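CPXV018 protein (Cowpox virus, PDB 4PDC) probably acts as a secreted MHC class I-like viral decoy that binds the NKG2D receptor and blunts natural killer cell recognition. Local coordinates at residues 31-40 with 52-63. The protein carries 2 engineered substitutions. Residues are numbered along the deposited sequence; the frame is centred on the assembly and turned at random.
Sequences ITFDGKDIRP and LPFYKNVFSEFF
The ring of Phe-33 lies between Phe-59 CB on one face and the backbone N of Gly-35 on the other. Phe-59 CB sits 3.9 Å from the centroid of the Phe-33 ring, a CH-pi contact. The Phe-59 ring turns an edge to that same Phe-33 face, offset, with the planes at 67°. Phe-63 CE2 and water 1 lie at the edge of Phe-33. The edge of the Tyr-55 ring receives Ile-31, whose CD1 is 3.6 Å from Tyr-55 CD2. Tyr-55 OH bonds to His-137.

Ile-38 lies against the helix at Leu-52, Tyr-55, Lys-56 and Phe-59. Its CG1 is anti to the backbone N (chi1 -165°) and the chain runs on extended, so CD1 reaches the helix, 3.6 Å from Tyr-55 CB. Its other branch, CG2, meets Lys-56 CB. Leu-52 closes the end of the patch. Its CD2 touches both CG1 and CG2 of Ile-31, while its CD1 lies 4.0 Å from Pro-40 CD.

The polar margin is bridged by water. Water 1 donates to Lys-36 O at 3.0 Å and also bonds Ser-60 OG. Water 2 accepts from Ile-38 N and from Lys-56 NZ. The Lys-56 chain is extended, and its CE passes 3.5 Å from Lys-36 O. Asp-34 OD1 accepts from Lys-36 N, an Asx turn, and also from Asp-37 N, which extends it to an Asx motif.

Helix 51-64 thus packs on the hairpin of strands 29-33 and 38-40, at one border of a seven-stranded antiparallel sheet. A helix laid across such a sheet is consistent with an MHC class I-like platform.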
loop_
_atom_site.group_PDB
_atom_site.type_symbol
_atom_site.label_atom_id
_atom_site.label_comp_id
_atom_site.label_asym_id
_atom_site.label_seq_id
_atom_site.Cartn_x
_atom_site.Cartn_y
_atom_site.Cartn_z
ATOM N N ILE E 31 -13.484 -16.801 -5.933
ATOM C CA ILE E 31 -12.206 -17.307 -5.439
ATOM C C ILE E 31 -12.401 -17.894 -4.045
ATOM O O ILE E 31 -13.247 -17.428 -3.282
ATOM C CB ILE E 31 -11.131 -16.194 -5.382
ATOM C CG1 ILE E 31 -10.889 -15.591 -6.767
ATOM C CG2 ILE E 31 -9.818 -16.727 -4.828
ATOM C CD1 ILE E 31 -10.136 -14.275 -6.719
ATOM N N THR E 32 -11.621 -18.918 -3.714
ATOM C CA THR E 32 -11.616 -19.454 -2.360
ATOM C C THR E 32 -10.198 -19.850 -1.963
ATOM O O THR E 32 -9.363 -20.162 -2.812
ATOM C CB THR E 32 -12.571 -20.664 -2.213
ATOM O OG1 THR E 32 -12.723 -20.995 -0.826
ATOM C CG2 THR E 32 -12.060 -21.871 -2.977
ATOM N N PHE E 33 -9.950 -19.835 -0.660
ATOM C CA PHE E 33 -8.625 -20.049 -0.091
ATOM C C PHE E 33 -8.800 -20.901 1.161
ATOM O O PHE E 33 -9.630 -20.576 2.006
ATOM C CB PHE E 33 -7.962 -18.702 0.223
ATOM C CG PHE E 33 -6.646 -18.808 0.945
ATOM C CD1 PHE E 33 -5.485 -19.107 0.259
ATOM C CD2 PHE E 33 -6.570 -18.580 2.312
ATOM C CE1 PHE E 33 -4.272 -19.195 0.923
ATOM C CE2 PHE E 33 -5.361 -18.662 2.980
ATOM C CZ PHE E 33 -4.212 -18.971 2.285
ATOM N N ASP E 34 -8.048 -21.997 1.267
ATOM C CA ASP E 34 -8.256 -22.972 2.344
ATOM C C ASP E 34 -7.192 -22.907 3.439
ATOM O O ASP E 34 -7.087 -23.818 4.263
ATOM C CB ASP E 34 -8.305 -24.397 1.768
ATOM C CG ASP E 34 -7.006 -24.815 1.088
ATOM O OD1 ASP E 34 -5.942 -24.213 1.354
ATOM O OD2 ASP E 34 -7.050 -25.769 0.279
ATOM N N GLY E 35 -6.407 -21.836 3.442
ATOM C CA GLY E 35 -5.333 -21.679 4.404
ATOM C C GLY E 35 -3.983 -21.962 3.778
ATOM O O GLY E 35 -2.963 -21.440 4.226
ATOM N N LYS E 36 -3.984 -22.786 2.734
ATOM C CA LYS E 36 -2.762 -23.163 2.030
ATOM C C LYS E 36 -2.820 -22.735 0.569
ATOM O O LYS E 36 -1.976 -21.973 0.101
ATOM C CB LYS E 36 -2.540 -24.675 2.120
ATOM C CG LYS E 36 -1.335 -25.187 1.336
ATOM C CD LYS E 36 -1.254 -26.705 1.370
ATOM C CE LYS E 36 -0.098 -27.214 0.522
ATOM N NZ LYS E 36 -0.126 -28.696 0.357
ATOM N N ASP E 37 -3.821 -23.241 -0.145
ATOM C CA ASP E 37 -3.940 -23.007 -1.577
ATOM C C ASP E 37 -5.109 -22.093 -1.911
ATOM O O ASP E 37 -6.113 -22.058 -1.200
ATOM C CB ASP E 37 -4.097 -24.336 -2.316
ATOM C CG ASP E 37 -2.884 -25.235 -2.160
ATOM O OD1 ASP E 37 -1.861 -24.973 -2.828
ATOM O OD2 ASP E 37 -2.955 -26.202 -1.373
ATOM N N ILE E 38 -4.956 -21.347 -2.997
ATOM C CA ILE E 38 -6.022 -20.508 -3.519
ATOM C C ILE E 38 -6.501 -21.136 -4.816
ATOM O O ILE E 38 -5.735 -21.817 -5.495
ATOM C CB ILE E 38 -5.543 -19.061 -3.754
ATOM C CG1 ILE E 38 -6.734 -18.120 -3.940
ATOM C CG2 ILE E 38 -4.597 -18.989 -4.948
ATOM C CD1 ILE E 38 -6.381 -16.664 -3.718
ATOM N N ARG E 39 -7.761 -20.918 -5.163
ATOM C CA ARG E 39 -8.285 -21.485 -6.397
ATOM C C ARG E 39 -9.480 -20.710 -6.939
ATOM O O ARG E 39 -10.273 -20.161 -6.172
ATOM C CB ARG E 39 -8.673 -22.949 -6.182
ATOM C CG ARG E 39 -9.850 -23.162 -5.258
ATOM C CD ARG E 39 -10.118 -24.646 -5.041
ATOM N NE ARG E 39 -11.360 -24.873 -4.306
ATOM C CZ ARG E 39 -12.553 -25.045 -4.870
ATOM N NH1 ARG E 39 -12.689 -25.025 -6.193
ATOM N NH2 ARG E 39 -13.619 -25.241 -4.108
ATOM N N PRO E 40 -9.614 -20.666 -8.272
ATOM C CA PRO E 40 -10.801 -20.045 -8.862
ATOM C C PRO E 40 -12.033 -20.927 -8.677
ATOM O O PRO E 40 -11.899 -22.149 -8.638
ATOM C CB PRO E 40 -10.425 -19.906 -10.340
ATOM C CG PRO E 40 -9.461 -21.013 -10.582
ATOM C CD PRO E 40 -8.694 -21.187 -9.301
ATOM N N LEU E 52 -5.153 -13.985 -8.330
ATOM C CA LEU E 52 -4.958 -15.183 -7.518
ATOM C C LEU E 52 -3.629 -15.152 -6.747
ATOM O O LEU E 52 -3.618 -15.366 -5.533
ATOM C CB LEU E 52 -5.029 -16.447 -8.385
ATOM C CG LEU E 52 -6.392 -16.798 -8.993
ATOM C CD1 LEU E 52 -6.277 -18.062 -9.837
ATOM C CD2 LEU E 52 -7.472 -16.969 -7.929
ATOM N N PRO E 53 -2.505 -14.886 -7.436
ATOM C CA PRO E 53 -1.235 -14.896 -6.692
ATOM C C PRO E 53 -1.140 -13.758 -5.684
ATOM O O PRO E 53 -0.536 -13.930 -4.629
ATOM C CB PRO E 53 -0.173 -14.749 -7.789
ATOM C CG PRO E 53 -0.888 -14.157 -8.943
ATOM C CD PRO E 53 -2.296 -14.660 -8.876
ATOM N N PHE E 54 -1.740 -12.617 -6.011
ATOM C CA PHE E 54 -1.770 -11.473 -5.108
ATOM C C PHE E 54 -2.564 -11.815 -3.848
ATOM O O PHE E 54 -2.087 -11.613 -2.732
ATOM C CB PHE E 54 -2.374 -10.254 -5.817
ATOM C CG PHE E 54 -2.459 -9.024 -4.956
ATOM C CD1 PHE E 54 -1.353 -8.213 -4.771
ATOM C CD2 PHE E 54 -3.650 -8.667 -4.350
ATOM C CE1 PHE E 54 -1.430 -7.074 -3.989
ATOM C CE2 PHE E 54 -3.733 -7.529 -3.564
ATOM C CZ PHE E 54 -2.620 -6.734 -3.384
ATOM N N TYR E 55 -3.768 -12.349 -4.032
ATOM C CA TYR E 55 -4.624 -12.697 -2.906
ATOM C C TYR E 55 -4.022 -13.825 -2.073
ATOM O O TYR E 55 -4.181 -13.847 -0.852
ATOM C CB TYR E 55 -6.023 -13.102 -3.384
ATOM C CG TYR E 55 -6.844 -11.968 -3.980
ATOM C CD1 TYR E 55 -6.684 -10.654 -3.550
ATOM C CD2 TYR E 55 -7.785 -12.221 -4.972
ATOM C CE1 TYR E 55 -7.438 -9.621 -4.101
ATOM C CE2 TYR E 55 -8.541 -11.201 -5.524
ATOM C CZ TYR E 55 -8.361 -9.905 -5.089
ATOM O OH TYR E 55 -9.110 -8.901 -5.648
ATOM N N LYS E 56 -3.343 -14.765 -2.722
ATOM C CA LYS E 56 -2.725 -15.865 -1.984
ATOM C C LYS E 56 -1.757 -15.306 -0.948
ATOM O O LYS E 56 -1.708 -15.777 0.186
ATOM C CB LYS E 56 -2.002 -16.830 -2.924
ATOM C CG LYS E 56 -1.442 -18.064 -2.218
ATOM C CD LYS E 56 -0.806 -19.033 -3.202
ATOM C CE LYS E 56 -0.315 -20.295 -2.508
ATOM N NZ LYS E 56 0.239 -21.284 -3.480
ATOM N N ASN E 57 -1.008 -14.279 -1.333
ATOM C CA ASN E 57 -0.069 -13.643 -0.422
ATOM C C ASN E 57 -0.770 -12.822 0.656
ATOM O O ASN E 57 -0.446 -12.939 1.835
ATOM C CB ASN E 57 0.901 -12.750 -1.199
ATOM C CG ASN E 57 1.932 -13.547 -1.976
ATOM O OD1 ASN E 57 2.383 -14.602 -1.527
ATOM N ND2 ASN E 57 2.312 -13.046 -3.147
ATOM N N VAL E 58 -1.721 -11.988 0.249
ATOM C CA VAL E 58 -2.459 -11.168 1.199
ATOM C C VAL E 58 -3.218 -12.032 2.201
ATOM O O VAL E 58 -3.266 -11.714 3.386
ATOM C CB VAL E 58 -3.452 -10.230 0.481
ATOM C CG1 VAL E 58 -4.346 -9.510 1.486
ATOM C CG2 VAL E 58 -2.697 -9.223 -0.367
ATOM N N PHE E 59 -3.823 -13.114 1.724
ATOM C CA PHE E 59 -4.620 -13.969 2.596
ATOM C C PHE E 59 -3.729 -14.727 3.581
ATOM O O PHE E 59 -4.020 -14.772 4.776
ATOM C CB PHE E 59 -5.468 -14.947 1.773
ATOM C CG PHE E 59 -6.531 -14.282 0.930
ATOM C CD1 PHE E 59 -6.771 -12.915 1.024
ATOM C CD2 PHE E 59 -7.291 -15.026 0.040
ATOM C CE1 PHE E 59 -7.745 -12.307 0.245
ATOM C CE2 PHE E 59 -8.269 -14.420 -0.744
ATOM C CZ PHE E 59 -8.494 -13.062 -0.639
ATOM N N SER E 60 -2.644 -15.317 3.090
ATOM C CA SER E 60 -1.731 -16.059 3.960
ATOM C C SER E 60 -1.171 -15.153 5.055
ATOM O O SER E 60 -1.143 -15.527 6.231
ATOM C CB SER E 60 -0.586 -16.673 3.151
ATOM O OG SER E 60 -1.076 -17.606 2.206
ATOM N N GLU E 61 -0.746 -13.956 4.663
ATOM C CA GLU E 61 -0.204 -12.989 5.610
ATOM C C GLU E 61 -1.261 -12.517 6.612
ATOM O O GLU E 61 -0.951 -12.282 7.777
ATOM C CB GLU E 61 0.384 -11.788 4.865
ATOM C CG GLU E 61 1.604 -12.119 4.012
ATOM C CD GLU E 61 2.848 -12.415 4.834
ATOM O OE1 GLU E 61 2.811 -12.236 6.071
ATOM O OE2 GLU E 61 3.868 -12.826 4.239
ATOM N N PHE E 62 -2.506 -12.380 6.158
ATOM C CA PHE E 62 -3.603 -11.980 7.041
ATOM C C PHE E 62 -3.674 -12.884 8.266
ATOM O O PHE E 62 -3.839 -12.413 9.393
ATOM C CB PHE E 62 -4.944 -12.010 6.296
ATOM C CG PHE E 62 -6.134 -11.699 7.169
ATOM C CD1 PHE E 62 -6.588 -10.399 7.305
ATOM C CD2 PHE E 62 -6.801 -12.709 7.848
ATOM C CE1 PHE E 62 -7.684 -10.111 8.111
ATOM C CE2 PHE E 62 -7.897 -12.428 8.647
ATOM C CZ PHE E 62 -8.334 -11.128 8.781
ATOM N N PHE E 63 -3.542 -14.188 8.043
ATOM C CA PHE E 63 -3.627 -15.151 9.132
ATOM C C PHE E 63 -2.317 -15.274 9.907
ATOM O O PHE E 63 -2.326 -15.381 11.131
ATOM C CB PHE E 63 -4.042 -16.519 8.595
ATOM C CG PHE E 63 -5.462 -16.566 8.109
ATOM C CD1 PHE E 63 -6.514 -16.557 9.009
ATOM C CD2 PHE E 63 -5.745 -16.618 6.755
ATOM C CE1 PHE E 63 -7.824 -16.601 8.569
ATOM C CE2 PHE E 63 -7.051 -16.663 6.307
ATOM C CZ PHE E 63 -8.092 -16.652 7.217
HETATM O O HOH W 1 -0.334 -19.727 1.120
HETATM O O HOH W 2 -2.606 -22.168 -4.515
#